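Local coordinates for d-3-phosphoglycerate dehydrogenase oxidoreductase protein (Ralstonia solanacearum, PDB 3GG9) that probably oxidises D-3-phosphoglycerate with NAD as cofactor, as a member of the D-isomer specific 2-hydroxyacid dehydrogenase family, at residues A[2-11]-A[48-59]; A[72-83]-A[94-105]. One frame throughout, in Å; residues are numbered along the deposited sequence.

In the fold
Both contacts belong to one five-stranded parallel sheet, ordered 28-31, 4-7, 51-54, 74-77, 100-102, in the smaller of the two alpha/beta units of the chain; the seven-stranded sheet of the other forms the core of the probable NAD-binding Rossmann domain. Contact 1 pairs 4-7 with 51-54, contact 2 pairs 74-77 with 100-102, and their centres lie about 11 Å apart. The inner strands 51-54 and 74-77 join them, with Ser-76 N 2.7 Å from Leu-52 O. Helix 306-324 packs on both. Beyond the strand ends, a sulfate, probably from the crystallisation liquor, binds the backbone of Arg-80 and, in one of its two conformers, Arg-56, with Arg-224 and Tyr-312 as further partners.

Contact 1: A[2-11]-A[48-59]. Unlike the reference sequence in segment 2-11: Leu-3 (reference Met). Unlike the reference sequence in segment 48-59: Leu-52 (reference Ile).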
loop_
_atom_site.group_PDB
_atom_site.type_symbol
_atom_site.label_atom_id
_atom_site.label_comp_id
_atom_site.label_asym_id
_atom_site.label_seq_id
_atom_site.Cartn_x
_atom_site.Cartn_y
_atom_site.Cartn_z
ATOM N N SER A 2 3.596 41.385 17.223
ATOM C CA SER A 2 3.253 40.141 17.946
ATOM C C SER A 2 1.739 39.876 17.889
ATOM O O SER A 2 0.957 40.526 18.580
ATOM C CB SER A 2 3.746 40.231 19.388
ATOM O OG SER A 2 3.396 39.074 20.118
ATOM N N LEU A 3 1.355 38.906 17.060
ATOM C CA LEU A 3 -0.038 38.557 16.814
ATOM C C LEU A 3 -0.485 37.365 17.642
ATOM O O LEU A 3 0.322 36.516 18.048
ATOM C CB LEU A 3 -0.265 38.248 15.318
ATOM C CG LEU A 3 0.067 39.305 14.250
ATOM C CD1 LEU A 3 -0.124 38.759 12.850
ATOM C CD2 LEU A 3 -0.770 40.562 14.413
ATOM N N LYS A 4 -1.788 37.321 17.895
ATOM C CA LYS A 4 -2.461 36.147 18.417
ATOM C C LYS A 4 -2.820 35.317 17.170
ATOM O O LYS A 4 -3.583 35.779 16.298
ATOM C CB LYS A 4 -3.706 36.594 19.177
ATOM C CG LYS A 4 -4.013 35.822 20.445
ATOM C CD LYS A 4 -5.126 34.807 20.232
ATOM C CE LYS A 4 -5.477 34.084 21.524
ATOM N NZ LYS A 4 -6.271 32.856 21.248
ATOM N N ILE A 5 -2.232 34.120 17.067
ATOM C CA ILE A 5 -2.385 33.251 15.894
ATOM C C ILE A 5 -3.066 31.946 16.285
ATOM O O ILE A 5 -2.769 31.375 17.338
ATOM C CB ILE A 5 -1.012 32.970 15.218
ATOM C CG1 ILE A 5 -0.413 34.270 14.705
ATOM C CG2 ILE A 5 -1.120 31.901 14.094
ATOM C CD1 ILE A 5 1.006 34.161 14.211
ATOM N N ALA A 6 -4.021 31.504 15.465
ATOM C CA ALA A 6 -4.621 30.197 15.637
ATOM C C ALA A 6 -4.474 29.351 14.377
ATOM O O ALA A 6 -4.626 29.851 13.258
ATOM C CB ALA A 6 -6.072 30.311 16.026
ATOM N N VAL A 7 -4.159 28.072 14.591
ATOM C CA VAL A 7 -4.126 27.070 13.539
ATOM C C VAL A 7 -5.268 26.097 13.834
ATOM O O VAL A 7 -5.345 25.530 14.924
ATOM C CB VAL A 7 -2.810 26.250 13.534
ATOM C CG1 VAL A 7 -2.795 25.304 12.334
ATOM C CG2 VAL A 7 -1.560 27.152 13.535
ATOM N N LEU A 8 -6.136 25.899 12.850
ATOM C CA LEU A 8 -7.322 25.067 13.025
ATOM C C LEU A 8 -7.114 23.637 12.510
ATOM O O LEU A 8 -6.275 23.408 11.640
ATOM C CB LEU A 8 -8.471 25.712 12.249
ATOM C CG LEU A 8 -8.967 27.081 12.735
ATOM C CD1 LEU A 8 -10.195 27.462 11.943
ATOM C CD2 LEU A 8 -9.302 27.026 14.236
ATOM N N ASP A 9 -7.891 22.694 13.052
ATOM C CA ASP A 9 -8.113 21.347 12.471
ATOM C C ASP A 9 -6.876 20.449 12.337
ATOM O O ASP A 9 -6.740 19.731 11.353
ATOM C CB ASP A 9 -8.794 21.443 11.102
ATOM C CG ASP A 9 -9.974 22.386 11.091
ATOM O OD1 ASP A 9 -10.867 22.230 11.940
ATOM O OD2 ASP A 9 -10.010 23.273 10.211
ATOM N N ASP A 10 -5.988 20.490 13.323
ATOM C CA ASP A 10 -4.748 19.692 13.277
ATOM C C ASP A 10 -4.895 18.449 14.158
ATOM O O ASP A 10 -4.443 18.433 15.313
ATOM C CB ASP A 10 -3.565 20.560 13.709
ATOM C CG ASP A 10 -2.237 19.796 13.752
ATOM O OD1 ASP A 10 -2.093 18.734 13.101
ATOM O OD2 ASP A 10 -1.329 20.278 14.465
ATOM N N TYR A 11 -5.501 17.402 13.589
ATOM C CA TYR A 11 -6.027 16.272 14.374
ATOM C C TYR A 11 -4.948 15.527 15.142
ATOM O O TYR A 11 -5.177 15.114 16.266
ATOM C CB TYR A 11 -6.877 15.302 13.513
ATOM C CG TYR A 11 -7.931 16.022 12.707
ATOM C CD1 TYR A 11 -9.135 16.402 13.283
ATOM C CD2 TYR A 11 -7.723 16.328 11.362
ATOM C CE1 TYR A 11 -10.087 17.077 12.555
ATOM C CE2 TYR A 11 -8.668 16.997 10.618
ATOM C CZ TYR A 11 -9.860 17.370 11.227
ATOM O OH TYR A 11 -10.802 18.058 10.509
ATOM N N ASP A 48 -10.306 36.059 19.784
ATOM C CA ASP A 48 -9.195 36.995 19.975
ATOM C C ASP A 48 -8.108 36.942 18.907
ATOM O O ASP A 48 -7.138 37.700 18.990
ATOM C CB ASP A 48 -8.534 36.770 21.339
ATOM C CG ASP A 48 -9.493 36.973 22.500
ATOM O OD1 ASP A 48 -10.298 37.937 22.461
ATOM O OD2 ASP A 48 -9.430 36.170 23.458
ATOM N N VAL A 49 -8.233 36.065 17.915
ATOM C CA VAL A 49 -7.099 35.892 17.000
ATOM C C VAL A 49 -7.064 36.935 15.906
ATOM O O VAL A 49 -8.084 37.305 15.345
ATOM C CB VAL A 49 -6.916 34.413 16.460
ATOM C CG1 VAL A 49 -7.674 33.414 17.323
ATOM C CG2 VAL A 49 -7.262 34.265 14.985
ATOM N N GLU A 50 -5.867 37.419 15.620
ATOM C CA GLU A 50 -5.670 38.365 14.562
ATOM C C GLU A 50 -5.237 37.651 13.291
ATOM O O GLU A 50 -5.447 38.165 12.188
ATOM C CB GLU A 50 -4.618 39.389 14.984
ATOM C CG GLU A 50 -4.912 40.042 16.336
ATOM C CD GLU A 50 -3.661 40.562 17.003
ATOM O OE1 GLU A 50 -3.152 41.620 16.572
ATOM O OE2 GLU A 50 -3.183 39.908 17.954
ATOM N N ALA A 51 -4.623 36.475 13.435
ATOM C CA ALA A 51 -4.192 35.694 12.263
ATOM C C ALA A 51 -4.620 34.247 12.353
ATOM O O ALA A 51 -4.402 33.579 13.358
ATOM C CB ALA A 51 -2.680 35.804 12.027
ATOM N N LEU A 52 -5.226 33.760 11.281
ATOM C CA LEU A 52 -5.778 32.420 11.276
ATOM C C LEU A 52 -5.044 31.636 10.208
ATOM O O LEU A 52 -4.963 32.078 9.071
ATOM C CB LEU A 52 -7.272 32.493 10.961
ATOM C CG LEU A 52 -8.251 31.411 11.379
ATOM C CD1 LEU A 52 -8.108 31.017 12.840
ATOM C CD2 LEU A 52 -9.637 31.937 11.102
ATOM N N VAL A 53 -4.486 30.489 10.592
ATOM C CA VAL A 53 -3.898 29.569 9.633
ATOM C C VAL A 53 -4.869 28.411 9.381
ATOM O O VAL A 53 -5.288 27.712 10.315
ATOM C CB VAL A 53 -2.522 29.036 10.082
ATOM C CG1 VAL A 53 -1.940 28.057 9.022
ATOM C CG2 VAL A 53 -1.567 30.211 10.320
ATOM N N LEU A 54 -5.228 28.240 8.111
ATOM C CA LEU A 54 -6.134 27.176 7.690
ATOM C C LEU A 54 -5.357 26.041 7.028
ATOM O O LEU A 54 -4.434 26.281 6.238
ATOM C CB LEU A 54 -7.189 27.714 6.717
ATOM C CG LEU A 54 -8.153 28.807 7.202
ATOM C CD1 LEU A 54 -9.157 29.168 6.111
ATOM C CD2 LEU A 54 -8.895 28.358 8.456
ATOM N N ILE A 55 -5.743 24.816 7.366
ATOM C CA ILE A 55 -5.196 23.600 6.772
ATOM C C ILE A 55 -6.089 23.177 5.620
ATOM O O ILE A 55 -7.172 22.628 5.822
ATOM C CB ILE A 55 -5.031 22.462 7.806
ATOM C CG1 ILE A 55 -4.247 22.951 9.029
ATOM C CG2 ILE A 55 -4.388 21.214 7.153
ATOM C CD1 ILE A 55 -3.957 21.878 10.077
ATOM N N ARG A 56 -5.612 23.471 4.416
ATOM C CA ARG A 56 -6.327 23.152 3.190
ATOM C C ARG A 56 -7.802 23.564 3.245
ATOM O O ARG A 56 -8.109 24.698 3.596
ATOM C CB ARG A 56 -6.102 21.678 2.815
ATOM C CG ARG A 56 -4.634 21.399 2.461
ATOM C CD ARG A 56 -4.137 22.330 1.355
ATOM N NE ARG A 56 -5.009 22.307 0.177
ATOM C CZ ARG A 56 -5.588 23.375 -0.376
ATOM N NH1 ARG A 56 -6.369 23.222 -1.435
ATOM N NH2 ARG A 56 -5.387 24.590 0.114
ATOM N N GLU A 57 -8.719 22.653 2.936
ATOM C CA GLU A 57 -10.145 22.999 2.975
ATOM C C GLU A 57 -10.894 22.481 4.200
ATOM O O GLU A 57 -12.115 22.315 4.153
ATOM C CB GLU A 57 -10.847 22.526 1.696
ATOM C CG GLU A 57 -10.228 23.059 0.402
ATOM C CD GLU A 57 -11.282 23.535 -0.605
ATOM O OE1 GLU A 57 -10.949 24.386 -1.466
ATOM O OE2 GLU A 57 -12.445 23.076 -0.528
ATOM N N ARG A 58 -10.180 22.233 5.297
ATOM C CA ARG A 58 -10.806 21.629 6.484
ATOM C C ARG A 58 -11.887 22.500 7.169
ATOM O O ARG A 58 -12.834 21.966 7.777
ATOM C CB ARG A 58 -9.738 21.180 7.493
ATOM C CG ARG A 58 -8.814 20.056 6.976
ATOM C CD ARG A 58 -7.850 19.568 8.038
ATOM N NE ARG A 58 -6.875 18.656 7.449
ATOM C CZ ARG A 58 -5.744 18.230 8.020
ATOM N NH1 ARG A 58 -5.360 18.601 9.225
ATOM N NH2 ARG A 58 -4.965 17.423 7.339
ATOM N N THR A 59 -11.728 23.820 7.081
ATOM C CA THR A 59 -12.687 24.789 7.633
ATOM C C THR A 59 -13.079 25.774 6.532
ATOM O O THR A 59 -12.218 26.274 5.799
ATOM C CB THR A 59 -12.110 25.541 8.873
ATOM O OG1 THR A 59 -12.072 24.647 9.989
ATOM C CG2 THR A 59 -12.981 26.747 9.274
HETATM O O HOH W 1 -8.326 24.643 8.476
HETATM O O HOH W 2 -2.982 17.473 10.804
#
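Strands 4-7 and 51-54 run parallel, their axes 4.7 Å apart and 17° from true alignment, as neighbours in a five-stranded sheet of flavodoxin-like order (2-1-3-4-5), with helix 306-324 on one face. The ladder pairs Ile-5 with Ala-51, Ala-6 with Leu-52 and Val-7 with Val-53; Val-53 N to Ala-6 O, at 2.7 Å, is one rung. At its start Lys-4 O accepts from both Glu-50 N and Ala-51 N, while Glu-50 OE2 takes the Lys-4 N-H from above its carboxylate plane (2.9 Å). Branched Ile-5, Val-7 and Val-53 suit the extended backbone and share a face with Ala-51, where Val-53 packs on Ile-320 of that helix. On the other face the small Ala-6 CB lets Val-49 CG1 come within 3.7 Å and Leu-52 CD1 settle beside it. Past the strands, the Arg-58 chain is extended from CG to NE, and its NH1 reaches Asp-9 O at 2.8 Å, close to the guanidinium plane. Ile-55 CG2 sits over the centre of one guanidinium face. Thr-59 OG1, beside its own backbone N (chi1 -73°), donates to Asp-9 OD2, though the 2.5 Å length is doubtfully short. A water links Asp-9 OD2 to Ile-55 N, 2.8 Å from each.

Contact 2: A[72-83]-A[94-105]; sequences LKIISQTGRVSR and CTDKGVVVLEGK. With SO4 (sulfate ion), chain E.
Glu-103 turns CG away from its backbone N (chi1 178°) and stays extended, which carries its carboxylate across to Val-81 and Arg-83, whereas Arg-83 bends at chi2 and chi3. They extend the pairing of parallel strands 74-77 and 100-102, joined by helix 91-97 in a beta-alpha-beta unit. OE1 accepts Val-81 N at 2.9 Å, and OE2 forms a salt bridge with Arg-83 NH2 at 3.1 Å, almost straight (173°) and in the guanidinium plane, though Arg-83 is poorly ordered. Both donors approach from above the carboxylate plane, which is turned 45° from the guanidinium. The long acid thus ties the backbone of 81-83 to the chain that follows Leu-102. In the sheet, Ile-75 N donates to Val-100 O, and Ile-75 O accepts from Leu-102 N. Ile-74 CG2 meets Leu-102 CD1 at 3.7 Å on the face covered by helix 306-324. Toward helix 91-97, Ile-75 CD1 touches both Cys-94 SG and Val-99 CG1. Gly-98, with positive phi, closes that helix in a Schellman motif. Gly-79 also has positive phi; its O accepts Gly-104 N and its CA lies 3.4 Å from sulfate O2. The next residue, Arg-80, donates its backbone N-H to sulfate O2 at 2.7 Å.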
loop_
_atom_site.group_PDB
_atom_site.type_symbol
_atom_site.label_atom_id
_atom_site.label_comp_id
_atom_site.label_asym_id
_atom_site.label_seq_id
_atom_site.Cartn_x
_atom_site.Cartn_y
_atom_site.Cartn_z
ATOM N N LEU A 72 -9.961 39.867 13.477
ATOM C CA LEU A 72 -9.256 39.134 12.417
ATOM C C LEU A 72 -8.691 40.057 11.355
ATOM O O LEU A 72 -9.420 40.871 10.782
ATOM C CB LEU A 72 -10.176 38.104 11.750
ATOM C CG LEU A 72 -9.498 37.225 10.683
ATOM C CD1 LEU A 72 -8.374 36.380 11.306
ATOM C CD2 LEU A 72 -10.496 36.326 9.982
ATOM N N LYS A 73 -7.394 39.915 11.085
ATOM C CA LYS A 73 -6.708 40.732 10.087
ATOM C C LYS A 73 -6.166 39.921 8.910
ATOM O O LYS A 73 -6.094 40.425 7.784
ATOM C CB LYS A 73 -5.560 41.502 10.743
ATOM C CG LYS A 73 -6.016 42.517 11.790
ATOM C CD LYS A 73 -4.864 43.386 12.272
ATOM C CE LYS A 73 -4.223 42.833 13.529
ATOM N NZ LYS A 73 -3.815 43.938 14.438
ATOM N N ILE A 74 -5.763 38.680 9.186
ATOM C CA ILE A 74 -5.101 37.807 8.217
ATOM C C ILE A 74 -5.686 36.393 8.252
ATOM O O ILE A 74 -5.876 35.814 9.321
ATOM C CB ILE A 74 -3.574 37.718 8.525
ATOM C CG1 ILE A 74 -2.895 39.071 8.300
ATOM C CG2 ILE A 74 -2.898 36.627 7.686
ATOM C CD1 ILE A 74 -1.555 39.260 9.068
ATOM N N ILE A 75 -5.980 35.847 7.077
ATOM C CA ILE A 75 -6.152 34.409 6.917
ATOM C C ILE A 75 -4.997 33.931 6.052
ATOM O O ILE A 75 -4.786 34.441 4.938
ATOM C CB ILE A 75 -7.492 34.056 6.263
ATOM C CG1 ILE A 75 -8.645 34.451 7.186
ATOM C CG2 ILE A 75 -7.585 32.534 5.967
ATOM C CD1 ILE A 75 -9.956 34.628 6.438
ATOM N N SER A 76 -4.224 32.986 6.583
ATOM C CA SER A 76 -3.122 32.406 5.821
ATOM C C SER A 76 -3.444 30.961 5.447
ATOM O O SER A 76 -3.566 30.103 6.312
ATOM C CB SER A 76 -1.797 32.477 6.598
ATOM O OG SER A 76 -0.729 32.209 5.702
ATOM N N GLN A 77 -3.575 30.729 4.144
ATOM C CA GLN A 77 -3.989 29.459 3.578
ATOM C C GLN A 77 -2.786 28.612 3.233
ATOM O O GLN A 77 -1.887 29.068 2.499
ATOM C CB GLN A 77 -4.786 29.710 2.293
ATOM C CG GLN A 77 -5.361 28.478 1.657
ATOM C CD GLN A 77 -6.247 27.746 2.624
ATOM O OE1 GLN A 77 -7.204 28.297 3.143
ATOM N NE2 GLN A 77 -5.903 26.509 2.907
ATOM N N THR A 78 -2.785 27.379 3.746
ATOM C CA THR A 78 -1.827 26.364 3.314
ATOM C C THR A 78 -2.283 25.890 1.930
ATOM O O THR A 78 -3.453 25.569 1.740
ATOM C CB THR A 78 -1.731 25.160 4.320
ATOM O OG1 THR A 78 -3.034 24.617 4.554
ATOM C CG2 THR A 78 -1.074 25.568 5.646
ATOM N N GLY A 79 -1.379 25.902 0.956
ATOM C CA GLY A 79 -1.734 25.575 -0.413
ATOM C C GLY A 79 -2.510 26.683 -1.111
ATOM O O GLY A 79 -2.561 27.818 -0.629
ATOM N N ARG A 80 -3.123 26.343 -2.245
ATOM C CA ARG A 80 -3.781 27.318 -3.128
ATOM C C ARG A 80 -5.126 27.852 -2.601
ATOM O O ARG A 80 -5.844 27.173 -1.865
ATOM C CB ARG A 80 -3.958 26.724 -4.540
ATOM C CG ARG A 80 -5.066 25.665 -4.659
ATOM C CD ARG A 80 -4.860 24.727 -5.858
ATOM N NE ARG A 80 -5.490 25.216 -7.089
ATOM C CZ ARG A 80 -6.765 25.009 -7.428
ATOM N NH1 ARG A 80 -7.233 25.494 -8.574
ATOM N NH2 ARG A 80 -7.580 24.323 -6.629
ATOM N N VAL A 81 -5.445 29.082 -2.991
ATOM C CA VAL A 81 -6.749 29.680 -2.718
ATOM C C VAL A 81 -7.539 29.687 -4.020
ATOM O O VAL A 81 -7.098 30.275 -5.016
ATOM C CB VAL A 81 -6.632 31.136 -2.182
ATOM C CG1 VAL A 81 -8.011 31.685 -1.814
ATOM C CG2 VAL A 81 -5.712 31.201 -0.978
ATOM N N SER A 82 -8.691 29.021 -4.014
ATOM C CA SER A 82 -9.546 28.965 -5.205
ATOM C C SER A 82 -10.323 30.266 -5.406
ATOM O O SER A 82 -10.985 30.760 -4.489
ATOM C CB SER A 82 -10.501 27.768 -5.148
ATOM O OG SER A 82 -11.462 27.918 -4.117
ATOM N N ARG A 83 -10.225 30.813 -6.613
ATOM C CA ARG A 83 -10.886 32.068 -6.970
ATOM C C ARG A 83 -12.338 31.861 -7.421
ATOM O O ARG A 83 -13.111 32.821 -7.505
ATOM C CB ARG A 83 -10.091 32.790 -8.067
ATOM C CG ARG A 83 -8.621 33.063 -7.740
ATOM C CD ARG A 83 -8.467 33.860 -6.443
ATOM N NE ARG A 83 -7.299 34.740 -6.454
ATOM C CZ ARG A 83 -6.072 34.378 -6.086
ATOM N NH1 ARG A 83 -5.084 35.261 -6.137
ATOM N NH2 ARG A 83 -5.829 33.138 -5.673
ATOM N N CYS A 94 -14.200 38.747 2.794
ATOM C CA CYS A 94 -12.895 39.065 3.385
ATOM C C CYS A 94 -12.443 40.459 2.970
ATOM O O CYS A 94 -12.036 41.256 3.810
ATOM C CB CYS A 94 -11.829 38.031 2.978
ATOM S SG CYS A 94 -11.991 36.437 3.817
ATOM N N THR A 95 -12.534 40.735 1.670
ATOM C CA THR A 95 -12.190 42.030 1.102
ATOM C C THR A 95 -13.034 43.159 1.723
ATOM O O THR A 95 -12.504 44.233 2.002
ATOM C CB THR A 95 -12.319 42.006 -0.436
ATOM O OG1 THR A 95 -11.462 40.987 -0.967
ATOM C CG2 THR A 95 -11.927 43.336 -1.038
ATOM N N ASP A 96 -14.320 42.880 1.977
ATOM C CA ASP A 96 -15.241 43.811 2.658
ATOM C C ASP A 96 -14.804 44.176 4.076
ATOM O O ASP A 96 -14.964 45.326 4.505
ATOM C CB ASP A 96 -16.667 43.231 2.713
ATOM C CG ASP A 96 -17.388 43.298 1.373
ATOM O OD1 ASP A 96 -16.887 43.970 0.442
ATOM O OD2 ASP A 96 -18.462 42.666 1.246
ATOM N N LYS A 97 -14.258 43.196 4.799
ATOM C CA LYS A 97 -13.789 43.417 6.167
ATOM C C LYS A 97 -12.344 43.914 6.201
ATOM O O LYS A 97 -11.819 44.221 7.268
ATOM C CB LYS A 97 -13.920 42.142 7.010
ATOM C CG LYS A 97 -15.324 41.528 7.064
ATOM C CD LYS A 97 -16.225 42.199 8.097
ATOM C CE LYS A 97 -17.502 41.392 8.318
ATOM N NZ LYS A 97 -18.322 41.231 7.081
ATOM N N GLY A 98 -11.702 43.993 5.041
ATOM C CA GLY A 98 -10.277 44.314 4.983
ATOM C C GLY A 98 -9.427 43.221 5.625
ATOM O O GLY A 98 -8.419 43.509 6.266
ATOM N N VAL A 99 -9.866 41.970 5.474
ATOM C CA VAL A 99 -9.119 40.786 5.915
ATOM C C VAL A 99 -8.341 40.252 4.720
ATOM O O VAL A 99 -8.953 39.872 3.712
ATOM C CB VAL A 99 -10.073 39.700 6.471
ATOM C CG1 VAL A 99 -9.325 38.375 6.730
ATOM C CG2 VAL A 99 -10.725 40.190 7.751
ATOM N N VAL A 100 -7.004 40.254 4.804
ATOM C CA VAL A 100 -6.206 39.738 3.694
ATOM C C VAL A 100 -6.109 38.221 3.728
ATOM O O VAL A 100 -5.921 37.620 4.785
ATOM C CB VAL A 100 -4.786 40.399 3.543
ATOM C CG1 VAL A 100 -4.925 41.859 3.161
ATOM C CG2 VAL A 100 -3.944 40.236 4.794
ATOM N N VAL A 101 -6.272 37.608 2.564
ATOM C CA VAL A 101 -6.126 36.167 2.433
ATOM C C VAL A 101 -4.791 35.890 1.766
ATOM O O VAL A 101 -4.524 36.361 0.659
ATOM C CB VAL A 101 -7.298 35.531 1.666
ATOM C CG1 VAL A 101 -7.034 34.041 1.416
ATOM C CG2 VAL A 101 -8.600 35.716 2.459
ATOM N N LEU A 102 -3.939 35.141 2.462
ATOM C CA LEU A 102 -2.601 34.849 1.961
ATOM C C LEU A 102 -2.597 33.471 1.320
ATOM O O LEU A 102 -3.190 32.538 1.856
ATOM C CB LEU A 102 -1.564 34.938 3.084
ATOM C CG LEU A 102 -1.638 36.179 3.988
ATOM C CD1 LEU A 102 -0.459 36.243 4.909
ATOM C CD2 LEU A 102 -1.749 37.464 3.197
ATOM N N GLU A 103 -1.962 33.363 0.159
ATOM C CA GLU A 103 -2.009 32.137 -0.631
ATOM C C GLU A 103 -0.679 31.436 -0.532
ATOM O O GLU A 103 0.384 32.058 -0.702
ATOM C CB GLU A 103 -2.343 32.441 -2.096
ATOM C CG GLU A 103 -2.372 31.207 -3.004
ATOM C CD GLU A 103 -3.072 31.442 -4.324
ATOM O OE1 GLU A 103 -3.761 30.506 -4.802
ATOM O OE2 GLU A 103 -2.938 32.556 -4.883
ATOM N N GLY A 104 -0.737 30.143 -0.233
ATOM C CA GLY A 104 0.459 29.334 -0.212
ATOM C C GLY A 104 0.743 28.676 -1.542
ATOM O O GLY A 104 0.156 29.020 -2.567
ATOM N N LYS A 105 1.666 27.723 -1.519
ATOM C CA LYS A 105 1.911 26.858 -2.663
ATOM C C LYS A 105 1.707 25.398 -2.248
ATOM O O LYS A 105 1.846 25.042 -1.075
ATOM C CB LYS A 105 3.315 27.076 -3.239
ATOM C CG LYS A 105 3.519 28.473 -3.835
ATOM C CD LYS A 105 4.007 28.410 -5.283
ATOM C CE LYS A 105 3.775 29.739 -6.012
ATOM N NZ LYS A 105 4.286 29.719 -7.415
HETATM S S SO4 E . -2.930 22.381 -3.018
HETATM O O1 SO4 E . -2.883 22.018 -1.617
HETATM O O2 SO4 E . -2.693 23.804 -3.170
HETATM O O3 SO4 E . -1.895 21.648 -3.735
HETATM O O4 SO4 E . -4.251 22.017 -3.530
HETATM O O HOH W 3 1.394 26.611 1.543
#